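PDB 5ICQ: methylocystis parvus OBBP MbnE from Methylocystis parvus OBBP, which probably binds the copper-chelating peptide methanobactin in the periplasm, as a family 5 extracellular solute-binding protein of the methanobactin transport machinery. Local coordinates for residues Q266-R269 against S273-E276; I283-E288 against P600-W605; T296-P301 against M308-L313. All coordinates share one frame; numbering follows the deposited sequence.

Contact 1 (Q266-R269 against S273-E276)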
loop_
_atom_site.group_PDB
_atom_site.type_symbol
_atom_site.label_atom_id
_atom_site.label_comp_id
_atom_site.label_asym_id
_atom_site.label_seq_id
_atom_site.Cartn_x
_atom_site.Cartn_y
_atom_site.Cartn_z
ATOM N N GLN A 266 -6.053 21.119 -6.681
ATOM C CA GLN A 266 -7.035 21.257 -7.753
ATOM C C GLN A 266 -7.346 19.895 -8.355
ATOM O O GLN A 266 -6.438 19.095 -8.600
ATOM C CB GLN A 266 -6.530 22.182 -8.858
ATOM C CG GLN A 266 -6.073 23.547 -8.404
ATOM C CD GLN A 266 -5.508 24.348 -9.561
ATOM O OE1 GLN A 266 -5.802 24.061 -10.718
ATOM N NE2 GLN A 266 -4.697 25.354 -9.256
ATOM N N TYR A 267 -8.629 19.650 -8.616
ATOM C CA TYR A 267 -9.097 18.373 -9.130
ATOM C C TYR A 267 -9.454 18.500 -10.607
ATOM O O TYR A 267 -10.015 19.513 -11.036
ATOM C CB TYR A 267 -10.296 17.864 -8.317
ATOM C CG TYR A 267 -9.858 17.221 -7.017
ATOM C CD1 TYR A 267 -9.447 17.998 -5.935
ATOM C CD2 TYR A 267 -9.824 15.843 -6.882
ATOM C CE1 TYR A 267 -9.030 17.415 -4.757
ATOM C CE2 TYR A 267 -9.406 15.248 -5.701
ATOM C CZ TYR A 267 -9.017 16.047 -4.640
ATOM O OH TYR A 267 -8.604 15.462 -3.469
ATOM N N PHE A 268 -9.117 17.463 -11.374
ATOM C CA PHE A 268 -9.230 17.486 -12.826
ATOM C C PHE A 268 -9.994 16.263 -13.314
ATOM O O PHE A 268 -9.780 15.151 -12.823
ATOM C CB PHE A 268 -7.840 17.534 -13.502
ATOM C CG PHE A 268 -7.136 18.859 -13.354
ATOM C CD1 PHE A 268 -6.394 19.143 -12.219
ATOM C CD2 PHE A 268 -7.225 19.825 -14.351
ATOM C CE1 PHE A 268 -5.752 20.369 -12.084
ATOM C CE2 PHE A 268 -6.587 21.051 -14.221
ATOM C CZ PHE A 268 -5.852 21.325 -13.081
ATOM N N ARG A 269 -10.860 16.495 -14.306
ATOM C CA ARG A 269 -11.663 15.505 -15.024
ATOM C C ARG A 269 -10.946 14.179 -15.239
ATOM O O ARG A 269 -11.371 13.140 -14.722
ATOM C CB ARG A 269 -12.082 16.051 -16.399
ATOM C CG ARG A 269 -13.126 17.170 -16.404
ATOM C CD ARG A 269 -12.594 18.475 -15.819
ATOM N NE ARG A 269 -11.443 18.996 -16.553
ATOM C CZ ARG A 269 -10.695 20.013 -16.138
ATOM N NH1 ARG A 269 -10.969 20.616 -14.988
ATOM N NH2 ARG A 269 -9.671 20.431 -16.871
ATOM N N SER A 273 -6.389 16.381 -19.199
ATOM C CA SER A 273 -6.483 17.776 -18.777
ATOM C C SER A 273 -5.564 18.053 -17.589
ATOM O O SER A 273 -5.042 19.165 -17.456
ATOM C CB SER A 273 -7.932 18.143 -18.445
ATOM O OG SER A 273 -8.504 17.229 -17.522
ATOM N N LEU A 274 -5.355 17.057 -16.729
ATOM C CA LEU A 274 -4.380 17.195 -15.650
ATOM C C LEU A 274 -2.975 17.382 -16.215
ATOM O O LEU A 274 -2.218 18.248 -15.758
ATOM C CB LEU A 274 -4.452 15.963 -14.744
ATOM C CG LEU A 274 -3.523 15.851 -13.523
ATOM C CD1 LEU A 274 -3.591 17.094 -12.653
ATOM C CD2 LEU A 274 -3.866 14.607 -12.715
ATOM N N PHE A 275 -2.622 16.591 -17.236
ATOM C CA PHE A 275 -1.311 16.717 -17.871
ATOM C C PHE A 275 -1.165 18.054 -18.584
ATOM O O PHE A 275 -0.102 18.684 -18.515
ATOM C CB PHE A 275 -1.091 15.555 -18.845
ATOM C CG PHE A 275 0.308 15.480 -19.420
ATOM C CD1 PHE A 275 1.422 15.621 -18.603
ATOM C CD2 PHE A 275 0.504 15.237 -20.771
ATOM C CE1 PHE A 275 2.704 15.536 -19.124
ATOM C CE2 PHE A 275 1.782 15.145 -21.295
ATOM C CZ PHE A 275 2.882 15.293 -20.471
ATOM N N GLU A 276 -2.221 18.510 -19.274
ATOM C CA GLU A 276 -2.144 19.801 -19.951
ATOM C C GLU A 276 -1.916 20.936 -18.960
ATOM O O GLU A 276 -1.177 21.879 -19.250
ATOM C CB GLU A 276 -3.412 20.054 -20.769
ATOM C CG GLU A 276 -3.562 19.161 -22.003
ATOM C CD GLU A 276 -2.370 19.237 -22.946
ATOM O OE1 GLU A 276 -1.827 20.346 -23.145
ATOM O OE2 GLU A 276 -1.978 18.182 -23.490
#
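F268 and L274 meet nearly at right angles, the ring presenting a face to the first full turn of the helix that follows its strand. L274 CA lies over that face, and the closest approach of this pair is at one rim, where F268 CD1 comes within 3.5 Å of L274 CD1. L274 CB packs on F268 CB at 3.9 Å; from there CG turns away from the leucine's own N (chi1 180°), and CD1 reaches the ring rim. On the other rim, F268 CD2 approaches the S273 carbonyl oxygen obliquely at 3.9 Å, so the ring spans from the S273 carbonyl to the L274 methyl.

R269, just past the strand end, supplies the outer layer. Its chain bends twice, at chi2 (68°) and chi3 (60°), folding the guanidinium back toward S273, where NH2 reaches S273 CB at 3.3 Å in an oblique approach. S273 OG is near as well, but the angle is too poor for a hydrogen bond with R269 NH2; that hydroxyl is instead bonded to the D270 carbonyl oxygen within the turn. No hydrogen bond links the two segments, and the contact rests on apolar packing with a charged side chain laid along its solvent side.

Beyond the contact, F268 also touches I283 in the loop before strand 285-288, while L274 reaches P71 of strand 65-71 and R286 of strand 285-288. This is a tight strand-to-helix connection: strand 262-268 of the four-stranded mixed sheet passes through a two-residue turn into helix 271-279, and the last strand residue packs its ring on the new helix.

Contact 2 (I283-E288 against P600-W605)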
loop_
_atom_site.group_PDB
_atom_site.type_symbol
_atom_site.label_atom_id
_atom_site.label_comp_id
_atom_site.label_asym_id
_atom_site.label_seq_id
_atom_site.Cartn_x
_atom_site.Cartn_y
_atom_site.Cartn_z
ATOM N N ILE A 283 0.279 23.645 -12.681
ATOM C CA ILE A 283 0.432 22.616 -11.662
ATOM C C ILE A 283 1.921 22.349 -11.519
ATOM O O ILE A 283 2.633 22.248 -12.521
ATOM C CB ILE A 283 -0.339 21.333 -12.047
ATOM C CG1 ILE A 283 -1.845 21.617 -12.117
ATOM C CG2 ILE A 283 -0.046 20.191 -11.062
ATOM C CD1 ILE A 283 -2.472 22.076 -10.777
ATOM N N ASP A 284 2.390 22.218 -10.276
ATOM C CA ASP A 284 3.819 22.222 -9.985
ATOM C C ASP A 284 4.464 20.837 -9.964
ATOM O O ASP A 284 5.700 20.751 -9.962
ATOM C CB ASP A 284 4.057 22.923 -8.637
ATOM C CG ASP A 284 3.785 24.423 -8.709
ATOM O OD1 ASP A 284 4.157 25.035 -9.729
ATOM O OD2 ASP A 284 3.202 24.984 -7.756
ATOM N N TYR A 285 3.678 19.765 -9.964
ATOM C CA TYR A 285 4.179 18.424 -9.684
ATOM C C TYR A 285 3.204 17.403 -10.250
ATOM O O TYR A 285 1.990 17.616 -10.199
ATOM C CB TYR A 285 4.341 18.206 -8.164
ATOM C CG TYR A 285 4.791 16.806 -7.796
ATOM C CD1 TYR A 285 3.868 15.783 -7.615
ATOM C CD2 TYR A 285 6.146 16.508 -7.641
ATOM C CE1 TYR A 285 4.269 14.508 -7.298
ATOM C CE2 TYR A 285 6.556 15.222 -7.310
ATOM C CZ TYR A 285 5.609 14.232 -7.153
ATOM O OH TYR A 285 5.989 12.955 -6.835
ATOM N N ARG A 286 3.729 16.292 -10.764
ATOM C CA ARG A 286 2.873 15.179 -11.154
ATOM C C ARG A 286 3.633 13.865 -11.034
ATOM O O ARG A 286 4.860 13.812 -11.199
ATOM C CB ARG A 286 2.321 15.350 -12.582
ATOM C CG ARG A 286 3.365 15.391 -13.686
ATOM C CD ARG A 286 2.703 15.586 -15.067
ATOM N NE ARG A 286 2.191 14.336 -15.621
ATOM C CZ ARG A 286 0.910 13.963 -15.640
ATOM N NH1 ARG A 286 -0.040 14.746 -15.135
ATOM N NH2 ARG A 286 0.580 12.791 -16.180
ATOM N N ASP A 287 2.886 12.811 -10.703
ATOM C CA ASP A 287 3.329 11.429 -10.845
ATOM C C ASP A 287 2.820 10.883 -12.174
ATOM O O ASP A 287 1.637 11.027 -12.489
ATOM C CB ASP A 287 2.795 10.567 -9.697
ATOM C CG ASP A 287 3.326 10.990 -8.354
ATOM O OD1 ASP A 287 4.553 11.189 -8.234
ATOM O OD2 ASP A 287 2.514 11.128 -7.416
ATOM N N GLU A 288 3.698 10.246 -12.943
ATOM C CA GLU A 288 3.324 9.664 -14.222
ATOM C C GLU A 288 3.059 8.175 -14.048
ATOM O O GLU A 288 3.903 7.454 -13.508
ATOM C CB GLU A 288 4.420 9.877 -15.269
ATOM C CG GLU A 288 3.999 9.482 -16.656
ATOM C CD GLU A 288 2.732 10.188 -17.061
ATOM O OE1 GLU A 288 1.668 9.528 -17.131
ATOM O OE2 GLU A 288 2.805 11.409 -17.277
ATOM N N PRO A 600 0.987 13.641 -1.200
ATOM C CA PRO A 600 0.334 14.430 -2.258
ATOM C C PRO A 600 0.614 15.921 -2.165
ATOM O O PRO A 600 0.553 16.610 -3.192
ATOM C CB PRO A 600 -1.160 14.124 -2.058
ATOM C CG PRO A 600 -1.265 13.722 -0.610
ATOM C CD PRO A 600 0.013 12.989 -0.306
ATOM N N THR A 601 0.941 16.448 -0.982
ATOM C CA THR A 601 1.227 17.872 -0.851
ATOM C C THR A 601 2.704 18.160 -0.607
ATOM O O THR A 601 3.046 19.287 -0.219
ATOM C CB THR A 601 0.385 18.484 0.271
ATOM O OG1 THR A 601 0.748 17.885 1.516
ATOM C CG2 THR A 601 -1.107 18.251 0.009
ATOM N N LEU A 602 3.583 17.183 -0.827
ATOM C CA LEU A 602 5.035 17.415 -0.866
ATOM C C LEU A 602 5.531 18.096 0.413
ATOM O O LEU A 602 6.182 19.146 0.379
ATOM C CB LEU A 602 5.407 18.243 -2.102
ATOM C CG LEU A 602 4.917 17.686 -3.445
ATOM C CD1 LEU A 602 5.409 18.564 -4.614
ATOM C CD2 LEU A 602 5.359 16.249 -3.636
ATOM N N GLU A 603 5.231 17.465 1.557
ATOM C CA GLU A 603 5.540 18.103 2.839
ATOM C C GLU A 603 7.023 18.425 3.010
ATOM O O GLU A 603 7.362 19.352 3.756
ATOM C CB GLU A 603 5.071 17.233 4.007
ATOM C CG GLU A 603 5.521 15.806 3.948
ATOM C CD GLU A 603 4.411 14.885 3.463
ATOM O OE1 GLU A 603 3.717 15.240 2.476
ATOM O OE2 GLU A 603 4.220 13.817 4.087
ATOM N N SER A 604 7.926 17.675 2.368
ATOM C CA SER A 604 9.352 17.978 2.524
ATOM C C SER A 604 9.896 18.963 1.487
ATOM O O SER A 604 11.043 19.408 1.621
ATOM C CB SER A 604 10.189 16.688 2.476
ATOM O OG SER A 604 10.147 16.098 1.185
ATOM N N TRP A 605 9.119 19.328 0.477
ATOM C CA TRP A 605 9.615 20.218 -0.564
ATOM C C TRP A 605 9.457 21.679 -0.151
ATOM O O TRP A 605 8.850 22.003 0.876
ATOM C CB TRP A 605 8.878 19.978 -1.884
ATOM C CG TRP A 605 9.103 18.646 -2.540
ATOM C CD1 TRP A 605 8.980 17.410 -1.969
ATOM C CD2 TRP A 605 9.398 18.416 -3.930
ATOM N NE1 TRP A 605 9.215 16.428 -2.910
ATOM C CE2 TRP A 605 9.476 17.020 -4.117
ATOM C CE3 TRP A 605 9.639 19.260 -5.021
ATOM C CZ2 TRP A 605 9.764 16.442 -5.363
ATOM C CZ3 TRP A 605 9.938 18.684 -6.258
ATOM C CH2 TRP A 605 9.990 17.292 -6.417
#
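Y285 receives L602 over one ring face and turns an edge to W605, and these two aromatic and apolar interactions carry the whole contact, without a hydrogen bond across it. The CH-pi contact is almost perfectly centred: L602 CD2 stands 3.9 Å from the centroid of the Y285 ring, only 6° off its normal. The other methyl, L602 CD1, sits nearer the root of the tyrosine, 3.7 Å from Y285 CG, so the leucine fork spans the ring from base to centre.

The aromatic pair is T-shaped. The edge of Y285 points at the face of the W605 six-membered ring, with planes at 81° and centroids 5.6 Å apart; Y285 CE2 and W605 CZ2 approach to 3.9 Å. Replacing Y285 by an alanine would probably open a gap under L602 CD2 and take from W605 one of its edge-to-face partners.

In the backbone, W605 N donates to L602 O at 2.9 Å, closing a type I beta turn that brings leucine and tryptophan together. H580 and F598 also meet W605 edge-to-face, making this a buried aromatic cluster between an outer strand of the three-stranded sheet and the C-terminal loop.

Contact 3 (T296-P301 against M308-L313)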
loop_
_atom_site.group_PDB
_atom_site.type_symbol
_atom_site.label_atom_id
_atom_site.label_comp_id
_atom_site.label_asym_id
_atom_site.label_seq_id
_atom_site.Cartn_x
_atom_site.Cartn_y
_atom_site.Cartn_z
ATOM N N THR A 296 6.616 9.095 -24.669
ATOM C CA THR A 296 6.630 10.053 -25.772
ATOM C C THR A 296 6.022 11.416 -25.471
ATOM O O THR A 296 6.066 12.289 -26.344
ATOM C CB THR A 296 5.905 9.469 -27.000
ATOM O OG1 THR A 296 4.539 9.197 -26.665
ATOM C CG2 THR A 296 6.575 8.184 -27.473
ATOM N N GLY A 297 5.458 11.634 -24.289
ATOM C CA GLY A 297 4.742 12.868 -24.042
ATOM C C GLY A 297 5.516 13.996 -23.392
ATOM O O GLY A 297 4.946 15.069 -23.179
ATOM N N TYR A 298 6.789 13.804 -23.071
ATOM C CA TYR A 298 7.549 14.822 -22.343
ATOM C C TYR A 298 8.515 15.563 -23.258
ATOM O O TYR A 298 9.664 15.813 -22.911
ATOM C CB TYR A 298 8.274 14.197 -21.155
ATOM C CG TYR A 298 7.315 13.920 -20.021
ATOM C CD1 TYR A 298 6.533 12.773 -20.023
ATOM C CD2 TYR A 298 7.163 14.823 -18.970
ATOM C CE1 TYR A 298 5.627 12.521 -19.002
ATOM C CE2 TYR A 298 6.252 14.576 -17.934
ATOM C CZ TYR A 298 5.491 13.421 -17.965
ATOM O OH TYR A 298 4.597 13.140 -16.965
ATOM N N ASP A 299 8.037 15.940 -24.442
ATOM C CA ASP A 299 8.843 16.720 -25.368
ATOM C C ASP A 299 8.191 18.078 -25.586
ATOM O O ASP A 299 7.857 18.436 -26.718
ATOM C CB ASP A 299 9.011 15.976 -26.696
ATOM C CG ASP A 299 9.958 16.690 -27.655
ATOM O OD1 ASP A 299 10.912 17.343 -27.178
ATOM O OD2 ASP A 299 9.742 16.607 -28.883
ATOM N N PHE A 300 7.979 18.829 -24.515
ATOM C CA PHE A 300 7.403 20.156 -24.622
ATOM C C PHE A 300 8.414 21.201 -24.151
ATOM O O PHE A 300 9.394 20.865 -23.474
ATOM C CB PHE A 300 6.075 20.250 -23.849
ATOM C CG PHE A 300 6.136 19.795 -22.417
ATOM C CD1 PHE A 300 6.370 20.706 -21.399
ATOM C CD2 PHE A 300 5.891 18.470 -22.085
ATOM C CE1 PHE A 300 6.396 20.293 -20.073
ATOM C CE2 PHE A 300 5.914 18.055 -20.766
ATOM C CZ PHE A 300 6.163 18.969 -19.761
ATOM N N PRO A 301 8.244 22.472 -24.551
ATOM C CA PRO A 301 9.349 23.444 -24.382
ATOM C C PRO A 301 9.811 23.642 -22.947
ATOM O O PRO A 301 11.024 23.674 -22.694
ATOM C CB PRO A 301 8.757 24.734 -24.970
ATOM C CG PRO A 301 7.735 24.267 -25.944
ATOM C CD PRO A 301 7.137 23.036 -25.345
ATOM N N MET A 308 10.887 23.098 -16.219
ATOM C CA MET A 308 10.377 21.888 -15.588
ATOM C C MET A 308 11.364 20.758 -15.834
ATOM O O MET A 308 12.187 20.821 -16.749
ATOM C CB MET A 308 8.987 21.520 -16.121
ATOM C CG MET A 308 7.962 22.618 -15.940
ATOM S SD MET A 308 6.400 22.198 -16.713
ATOM C CE MET A 308 5.686 23.825 -16.960
ATOM N N ALA A 309 11.274 19.713 -15.011
ATOM C CA ALA A 309 12.184 18.582 -15.109
ATOM C C ALA A 309 11.430 17.299 -14.796
ATOM O O ALA A 309 10.448 17.309 -14.055
ATOM C CB ALA A 309 13.374 18.745 -14.148
ATOM N N ARG A 310 11.891 16.189 -15.348
ATOM C CA ARG A 310 11.333 14.902 -14.968
ATOM C C ARG A 310 12.437 13.996 -14.442
ATOM O O ARG A 310 13.616 14.165 -14.775
ATOM C CB ARG A 310 10.592 14.254 -16.122
ATOM C CG ARG A 310 11.447 13.873 -17.298
ATOM C CD ARG A 310 10.652 12.923 -18.151
ATOM N NE ARG A 310 11.317 12.572 -19.391
ATOM C CZ ARG A 310 10.948 11.549 -20.157
ATOM N NH1 ARG A 310 9.931 10.779 -19.792
ATOM N NH2 ARG A 310 11.594 11.303 -21.287
ATOM N N GLU A 311 12.054 13.056 -13.581
ATOM C CA GLU A 311 13.012 12.199 -12.897
ATOM C C GLU A 311 12.384 10.842 -12.645
ATOM O O GLU A 311 11.161 10.728 -12.507
ATOM C CB GLU A 311 13.436 12.751 -11.526
ATOM C CG GLU A 311 13.693 14.228 -11.417
ATOM C CD GLU A 311 14.165 14.587 -10.020
ATOM O OE1 GLU A 311 15.266 14.137 -9.639
ATOM O OE2 GLU A 311 13.426 15.284 -9.294
ATOM N N SER A 312 13.237 9.822 -12.528
ATOM C CA SER A 312 12.837 8.515 -12.008
ATOM C C SER A 312 13.510 8.316 -10.659
ATOM O O SER A 312 14.726 8.477 -10.548
ATOM C CB SER A 312 13.232 7.379 -12.954
ATOM O OG SER A 312 12.531 7.462 -14.179
ATOM N N LEU A 313 12.725 7.995 -9.633
ATOM C CA LEU A 313 13.260 7.818 -8.290
ATOM C C LEU A 313 12.942 6.422 -7.772
ATOM O O LEU A 313 11.901 5.840 -8.089
ATOM C CB LEU A 313 12.696 8.863 -7.320
ATOM C CG LEU A 313 12.818 10.332 -7.733
ATOM C CD1 LEU A 313 12.144 11.222 -6.690
ATOM C CD2 LEU A 313 14.274 10.725 -7.909
#
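The loop between helices 291-296 and 301-304 lies against strand 308-313, an outermost strand of the three-stranded antiparallel sheet, through two side-chain pairs: Y298 with R310 and F300 with M308. In the first, the ring and guanidinium planes are only 8° apart, yet the ring is not centred on the charge. The tyrosine instead sets its root over one guanidinium face, Y298 CB lying 3.9 Å from R310 NE, while R310 NH1 approaches the ring obliquely, 3.9 Å from Y298 CD1. R310 CG lies between the backbone nitrogen and the carbonyl carbon (chi1 65°), and from there the chain runs extended to NE, carrying the flat group alongside the loop.

The polar ends of both residues are held by others. R310 NH1 bonds to the W294 carbonyl oxygen, and the guanidinium makes a cation-pi contact with the W294 ring; Y298 OH is hydrogen-bonded to R286 and E288. The tyrosine hydroxyl is therefore held by the R286–E288 salt bridge, while its CB packs on the guanidinium face.

The second pair crosses at about a right angle. M308 SD meets the F300 ring at its edge, close to the ring plane: it is 3.9 Å from CE1 and 5.2 Å from the ring centroid, 83° off the normal. M308 is extended beyond CG, which carries its sulfur out from the strand to that rim. F278 of helix 271-279 touches both F300 and M308. F300 is also the N-cap residue of helix 301-304, so an edge-on Met-aromatic contact joins the start of this short helix to the first residue of strand 308-313.

Following the chain from the N terminus, contact 1 closes first, across the short turn from strand 262-268 into helix 271-279. The chain then enters strand 285-288, where contact 2 opens; it closes only near the C terminus, on the 600-605 loop, 312 residues later. Contact 3 closes a small loop nested inside that long one, and contact 1 precedes both in series. Helix 271-279 ties the set together: F275 packs on R286 of contact 2 and on Y298 and F300 of contact 3. Contacts 2 and 3 reach the outermost strands of the same three-stranded sheet, with strand 576-581 between them, and Y298 bonds across from one to the other.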